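FAD synthase (Thermoplasma volcanium GSS1, PDB 3GLV) probably catalyses the transfer of the AMP portion of ATP to flavin mononucleotide, producing FAD and releasing diphosphate. Local coordinates at residues 18-23 with 117-122; 32-37 with 64-69. All coordinates share one frame; numbering follows the deposited sequence.

Interaction 1. Residues 18-23 with 117-122; sequences HIHYLK and RISKYD. With SO4 (sulfate ion), chain C.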
loop_
_atom_site.group_PDB
_atom_site.type_symbol
_atom_site.label_atom_id
_atom_site.label_comp_id
_atom_site.label_asym_id
_atom_site.label_seq_id
_atom_site.Cartn_x
_atom_site.Cartn_y
_atom_site.Cartn_z
ATOM N N HIS A 18 -8.225 -5.837 -0.103
ATOM C CA HIS A 18 -7.759 -5.357 -1.332
ATOM C C HIS A 18 -6.453 -6.088 -1.651
ATOM O O HIS A 18 -6.238 -6.517 -2.779
ATOM C CB HIS A 18 -7.460 -3.845 -1.269
ATOM C CG HIS A 18 -8.661 -2.997 -1.106
ATOM N ND1 HIS A 18 -8.711 -1.984 -0.175
ATOM C CD2 HIS A 18 -9.847 -2.963 -1.784
ATOM C CE1 HIS A 18 -9.888 -1.370 -0.274
ATOM N NE2 HIS A 18 -10.587 -1.929 -1.254
ATOM N N ILE A 19 -5.539 -6.147 -0.693
ATOM C CA ILE A 19 -4.267 -6.807 -0.905
ATOM C C ILE A 19 -4.490 -8.251 -1.370
ATOM O O ILE A 19 -3.794 -8.731 -2.286
ATOM C CB ILE A 19 -3.417 -6.831 0.372
ATOM C CG1 ILE A 19 -3.057 -5.398 0.830
ATOM C CG2 ILE A 19 -2.123 -7.668 0.150
ATOM C CD1 ILE A 19 -2.459 -4.505 -0.340
ATOM N N HIS A 20 -5.429 -8.976 -0.748
ATOM C CA HIS A 20 -5.638 -10.389 -1.173
ATOM C C HIS A 20 -6.148 -10.391 -2.641
ATOM O O HIS A 20 -5.678 -11.180 -3.447
ATOM C CB HIS A 20 -6.598 -11.096 -0.269
ATOM C CG HIS A 20 -7.050 -12.457 -0.732
ATOM N ND1 HIS A 20 -6.323 -13.610 -0.476
ATOM C CD2 HIS A 20 -8.231 -12.870 -1.270
ATOM C CE1 HIS A 20 -7.005 -14.659 -0.927
ATOM N NE2 HIS A 20 -8.171 -14.243 -1.403
ATOM N N TYR A 21 -7.058 -9.513 -2.998
ATOM C CA TYR A 21 -7.565 -9.453 -4.360
ATOM C C TYR A 21 -6.468 -9.178 -5.365
ATOM O O TYR A 21 -6.330 -9.895 -6.297
ATOM C CB TYR A 21 -8.694 -8.424 -4.479
ATOM C CG TYR A 21 -9.220 -8.129 -5.879
ATOM C CD1 TYR A 21 -9.794 -9.091 -6.647
ATOM C CD2 TYR A 21 -9.167 -6.868 -6.384
ATOM C CE1 TYR A 21 -10.278 -8.802 -7.868
ATOM C CE2 TYR A 21 -9.641 -6.574 -7.599
ATOM C CZ TYR A 21 -10.193 -7.534 -8.341
ATOM O OH TYR A 21 -10.655 -7.196 -9.551
ATOM N N LEU A 22 -5.686 -8.142 -5.123
ATOM C CA LEU A 22 -4.613 -7.768 -5.997
ATOM C C LEU A 22 -3.503 -8.838 -6.067
ATOM O O LEU A 22 -3.129 -9.237 -7.115
ATOM C CB LEU A 22 -4.064 -6.406 -5.608
ATOM C CG LEU A 22 -5.035 -5.238 -5.702
ATOM C CD1 LEU A 22 -4.389 -3.904 -5.405
ATOM C CD2 LEU A 22 -5.670 -5.224 -7.054
ATOM N N LYS A 23 -3.025 -9.311 -4.934
ATOM C CA LYS A 23 -1.973 -10.300 -4.881
ATOM C C LYS A 23 -2.344 -11.580 -5.572
ATOM O O LYS A 23 -1.504 -12.172 -6.305
ATOM C CB LYS A 23 -1.528 -10.557 -3.458
ATOM C CG LYS A 23 -0.441 -11.555 -3.328
ATOM C CD LYS A 23 0.102 -11.688 -1.849
ATOM C CE LYS A 23 0.847 -10.420 -1.373
ATOM N NZ LYS A 23 1.512 -10.773 -0.086
ATOM N N ARG A 117 -12.781 -15.696 -10.854
ATOM C CA ARG A 117 -13.110 -15.226 -9.510
ATOM C C ARG A 117 -11.949 -15.544 -8.544
ATOM O O ARG A 117 -11.434 -16.668 -8.530
ATOM C CB ARG A 117 -14.419 -15.834 -9.013
ATOM C CG ARG A 117 -15.656 -15.177 -9.612
ATOM C CD ARG A 117 -17.024 -15.755 -9.106
ATOM N NE ARG A 117 -17.093 -17.205 -9.232
ATOM C CZ ARG A 117 -16.905 -18.091 -8.254
ATOM N NH1 ARG A 117 -16.674 -17.729 -6.995
ATOM N NH2 ARG A 117 -16.962 -19.385 -8.542
ATOM N N ILE A 118 -11.535 -14.544 -7.752
ATOM C CA ILE A 118 -10.538 -14.732 -6.713
ATOM C C ILE A 118 -11.105 -15.387 -5.467
ATOM O O ILE A 118 -12.259 -15.187 -5.154
ATOM C CB ILE A 118 -9.914 -13.411 -6.326
ATOM C CG1 ILE A 118 -9.282 -12.798 -7.583
ATOM C CG2 ILE A 118 -8.923 -13.578 -5.105
ATOM C CD1 ILE A 118 -8.211 -13.689 -8.297
ATOM N N SER A 119 -10.295 -16.167 -4.766
ATOM C CA SER A 119 -10.741 -16.883 -3.541
ATOM C C SER A 119 -11.218 -15.919 -2.466
ATOM O O SER A 119 -10.784 -14.764 -2.420
ATOM C CB SER A 119 -9.614 -17.709 -2.933
ATOM O OG SER A 119 -8.530 -16.880 -2.550
ATOM N N LYS A 120 -12.106 -16.400 -1.607
ATOM C CA LYS A 120 -12.648 -15.564 -0.520
ATOM C C LYS A 120 -11.520 -15.181 0.439
ATOM O O LYS A 120 -10.709 -16.025 0.774
ATOM C CB LYS A 120 -13.774 -16.332 0.196
ATOM C CG LYS A 120 -14.456 -15.533 1.313
ATOM C CD LYS A 120 -15.822 -16.113 1.728
ATOM C CE LYS A 120 -15.720 -17.413 2.509
ATOM N NZ LYS A 120 -17.054 -17.802 3.120
ATOM N N TYR A 121 -11.387 -13.915 0.805
ATOM C CA TYR A 121 -10.364 -13.534 1.782
ATOM C C TYR A 121 -10.790 -13.983 3.218
ATOM O O TYR A 121 -11.955 -14.002 3.520
ATOM C CB TYR A 121 -10.087 -12.015 1.753
ATOM C CG TYR A 121 -9.124 -11.605 2.833
ATOM C CD1 TYR A 121 -7.908 -12.241 2.952
ATOM C CD2 TYR A 121 -9.445 -10.634 3.778
ATOM C CE1 TYR A 121 -7.006 -11.913 3.962
ATOM C CE2 TYR A 121 -8.540 -10.287 4.818
ATOM C CZ TYR A 121 -7.323 -10.938 4.902
ATOM O OH TYR A 121 -6.386 -10.674 5.912
ATOM N N ASP A 122 -9.866 -14.366 4.078
ATOM C CA ASP A 122 -10.202 -14.600 5.527
ATOM C C ASP A 122 -10.106 -13.343 6.387
ATOM O O ASP A 122 -8.994 -12.936 6.740
ATOM C CB ASP A 122 -9.265 -15.628 6.134
ATOM C CG ASP A 122 -9.423 -16.974 5.501
ATOM O OD1 ASP A 122 -9.400 -16.990 4.257
ATOM O OD2 ASP A 122 -9.588 -17.995 6.231
HETATM S S SO4 C . -13.521 -1.704 -3.767
HETATM O O1 SO4 C . -14.710 -1.356 -2.971
HETATM O O2 SO4 C . -13.841 -1.430 -5.167
HETATM O O3 SO4 C . -12.408 -0.791 -3.417
HETATM O O4 SO4 C . -13.355 -3.135 -3.500
#
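H20 reaches out of helix 16-26 and engages S119 twice through a single ring nitrogen. NE2 donates to the backbone S119 O at 2.9 Å with an N-H...O angle of 141°. The carbonyl oxygen lies almost in the imidazole plane, whereas NE2 stands well above the plane of that carbonyl and does not use a lone-pair direction. The same NE2 is also 2.9 Å from the hydroxyl S119 OG, and in this bond either atom could be the donor. With CG of H20 anti to the backbone N (chi1 171°), the ring extends from the helix toward the loop. Y121 CA sits over one face of it, toward the rim, in a CH-pi contact 4.1 Å from the H20 ring centroid. The two aromatic planes are inclined at 40°, so the pair is oblique. Beside this, CG1 of I118 meets CD1 of Y21 at 3.9 Å; the Y21 hydroxyl is satisfied by T90 O and T8 N. Cutting H20 back to alanine would probably leave S119 O without its donor and S119 OG without this partner, and open a gap beside Y121. On the same helix H18, stacked on H15, has ND1 bonded to H15 N and NE2 donating to sulfate O3 at 3.0 Å; F11 N and V10 N hold the ion too. H15 to H18 spell the HxGH signature of nucleotidylyltransferases, and both H18 and Y121 are inferred ATP-binding residues. The sulfate, probably from the crystallisation liquor, may thus occupy a nucleotide phosphate position, while H20 ties the loop carrying Y121 to the signature helix.

Interaction 2. Residues 32-37 with 64-69; sequences LVVVVA and KVVDRA
V33 lies against one face of the R68 guanidinium, its CG1 4.2 Å above the plane and displaced toward the rim. Its other methyl, CG2, comes obliquely to NH1 of R68 at 3.4 Å. The two side chains run side by side in the same direction, and the R68 chain bends at chi3 (56°) to bring its flat end over the valine. NH1 makes a long, weak ion pair with E31 and lies close to the like charge of R4. The second flat group, the D67 carboxylate, is approached at OD2 on its anti lone pair, where L32 N donates at 2.8 Å with a nearly straight N-H...O angle of 167°. OD2 also forms a salt bridge with K26, so two donors grip this oxygen. L32 O, in turn, accepts from both D67 N and R68 N, each at 3.0 Å, and V34 N closes the ladder on R68 O at 2.7 Å. The bridges V33-R68 and V34-A69 are parallel. On the sheet face that bears V34 and A69, helix 53-60 supplies I60 to both, and V34 CG2 meets V66 CG1 at 3.8 Å, the two side chains crossing at about a right angle. L32 CD2 reaches the backbone V65 O at 3.5 Å. Strand 68-71 is outermost in the five-stranded sheet of this chain and follows strand 31-36 through helices 39-44 and 53-60. Such a beta-alpha-beta crossover, within a parallel sheet of order 3-2-1-4-5, is characteristic of the Rossmann-like fold to which the HUP-clan nucleotidylyltransferases belong.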
loop_
_atom_site.group_PDB
_atom_site.type_symbol
_atom_site.label_atom_id
_atom_site.label_comp_id
_atom_site.label_asym_id
_atom_site.label_seq_id
_atom_site.Cartn_x
_atom_site.Cartn_y
_atom_site.Cartn_z
ATOM N N LEU A 32 0.051 -7.132 -13.794
ATOM C CA LEU A 32 -1.200 -6.686 -13.211
ATOM C C LEU A 32 -1.466 -5.217 -13.509
ATOM O O LEU A 32 -0.658 -4.354 -13.149
ATOM C CB LEU A 32 -1.214 -6.951 -11.712
ATOM C CG LEU A 32 -2.496 -6.520 -10.983
ATOM C CD1 LEU A 32 -3.714 -7.307 -11.464
ATOM C CD2 LEU A 32 -2.329 -6.708 -9.459
ATOM N N VAL A 33 -2.582 -4.975 -14.242
ATOM C CA VAL A 33 -3.124 -3.642 -14.505
ATOM C C VAL A 33 -4.306 -3.493 -13.602
ATOM O O VAL A 33 -5.266 -4.329 -13.593
ATOM C CB VAL A 33 -3.514 -3.429 -16.025
ATOM C CG1 VAL A 33 -4.096 -2.029 -16.267
ATOM C CG2 VAL A 33 -2.305 -3.690 -17.011
ATOM N N VAL A 34 -4.287 -2.437 -12.804
ATOM C CA VAL A 34 -5.448 -2.143 -11.953
ATOM C C VAL A 34 -6.210 -0.960 -12.463
ATOM O O VAL A 34 -5.603 0.145 -12.761
ATOM C CB VAL A 34 -5.029 -1.925 -10.459
ATOM C CG1 VAL A 34 -6.266 -1.592 -9.599
ATOM C CG2 VAL A 34 -4.250 -3.137 -9.921
ATOM N N VAL A 35 -7.526 -1.128 -12.596
ATOM C CA VAL A 35 -8.351 -0.010 -13.060
ATOM C C VAL A 35 -9.139 0.563 -11.880
ATOM O O VAL A 35 -9.954 -0.122 -11.251
ATOM C CB VAL A 35 -9.328 -0.449 -14.187
ATOM C CG1 VAL A 35 -10.256 0.729 -14.661
ATOM C CG2 VAL A 35 -8.555 -1.110 -15.349
ATOM N N VAL A 36 -8.839 1.809 -11.573
ATOM C CA VAL A 36 -9.307 2.498 -10.372
ATOM C C VAL A 36 -10.520 3.380 -10.738
ATOM O O VAL A 36 -10.422 4.218 -11.653
ATOM C CB VAL A 36 -8.166 3.393 -9.791
ATOM C CG1 VAL A 36 -8.676 4.240 -8.594
ATOM C CG2 VAL A 36 -6.991 2.547 -9.386
ATOM N N ALA A 37 -11.646 3.208 -10.046
ATOM C CA ALA A 37 -12.882 3.940 -10.381
ATOM C C ALA A 37 -12.708 5.455 -10.219
ATOM O O ALA A 37 -12.119 5.914 -9.248
ATOM C CB ALA A 37 -14.025 3.450 -9.512
ATOM N N LYS A 64 3.690 -3.379 -4.396
ATOM C CA LYS A 64 4.642 -4.268 -5.078
ATOM C C LYS A 64 3.971 -5.011 -6.222
ATOM O O LYS A 64 4.521 -5.081 -7.294
ATOM C CB LYS A 64 5.242 -5.317 -4.095
ATOM C CG LYS A 64 6.291 -4.733 -3.106
ATOM C CD LYS A 64 6.892 -5.820 -2.146
ATOM C CE LYS A 64 7.774 -5.220 -1.010
ATOM N NZ LYS A 64 8.651 -3.996 -1.423
ATOM N N VAL A 65 2.767 -5.539 -5.980
ATOM C CA VAL A 65 2.156 -6.446 -6.930
ATOM C C VAL A 65 1.520 -5.742 -8.131
ATOM O O VAL A 65 1.170 -6.415 -9.099
ATOM C CB VAL A 65 1.119 -7.393 -6.246
ATOM C CG1 VAL A 65 1.791 -8.190 -5.132
ATOM C CG2 VAL A 65 -0.099 -6.653 -5.758
ATOM N N VAL A 66 1.436 -4.401 -8.113
ATOM C CA VAL A 66 0.799 -3.674 -9.163
ATOM C C VAL A 66 1.815 -3.176 -10.191
ATOM O O VAL A 66 2.700 -2.325 -9.896
ATOM C CB VAL A 66 -0.071 -2.464 -8.631
ATOM C CG1 VAL A 66 -0.693 -1.697 -9.777
ATOM C CG2 VAL A 66 -1.126 -2.926 -7.649
ATOM N N ASP A 67 1.646 -3.633 -11.430
ATOM C CA ASP A 67 2.547 -3.160 -12.495
ATOM C C ASP A 67 2.092 -1.833 -13.060
ATOM O O ASP A 67 2.922 -0.944 -13.231
ATOM C CB ASP A 67 2.699 -4.219 -13.546
ATOM C CG ASP A 67 3.321 -5.461 -12.968
ATOM O OD1 ASP A 67 4.473 -5.328 -12.511
ATOM O OD2 ASP A 67 2.649 -6.505 -12.854
ATOM N N ARG A 68 0.785 -1.687 -13.294
ATOM C CA ARG A 68 0.230 -0.451 -13.874
ATOM C C ARG A 68 -1.140 -0.167 -13.319
ATOM O O ARG A 68 -1.944 -1.086 -13.112
ATOM C CB ARG A 68 0.095 -0.564 -15.399
ATOM C CG ARG A 68 1.354 -0.181 -16.113
ATOM C CD ARG A 68 1.225 -0.388 -17.627
ATOM N NE ARG A 68 0.085 0.363 -18.141
ATOM C CZ ARG A 68 -0.910 -0.140 -18.876
ATOM N NH1 ARG A 68 -0.944 -1.434 -19.226
ATOM N NH2 ARG A 68 -1.886 0.678 -19.266
ATOM N N ALA A 69 -1.418 1.121 -13.127
ATOM C CA ALA A 69 -2.721 1.550 -12.666
ATOM C C ALA A 69 -3.233 2.681 -13.489
ATOM O O ALA A 69 -2.493 3.630 -13.800
ATOM C CB ALA A 69 -2.677 1.919 -11.183
#

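In the fold
Interaction 1 is a surface contact between helix 16-26 and the loop after strand 114-117, at one outermost strand of the sheet; interaction 2 is partly buried and pairs strand 31-36 with the other outermost strand, 68-71. The first relies on side-chain polar groups and aromatic rings beside the inferred ATP site, the second on backbone bonds between parallel strands, valine and leucine packing, and one carboxylate, that of D67, bonded to L32 N. Along the chain, interaction 2 is nested within the loop that interaction 1 closes. Helix 16-26 joins them: L22 CD2 meets V34 CG2 at 3.8 Å, and L22 CB meets V65 CG2 at 4.0 Å. K23 and K64 each contact the second subunit, so both contacts border the dimer interface.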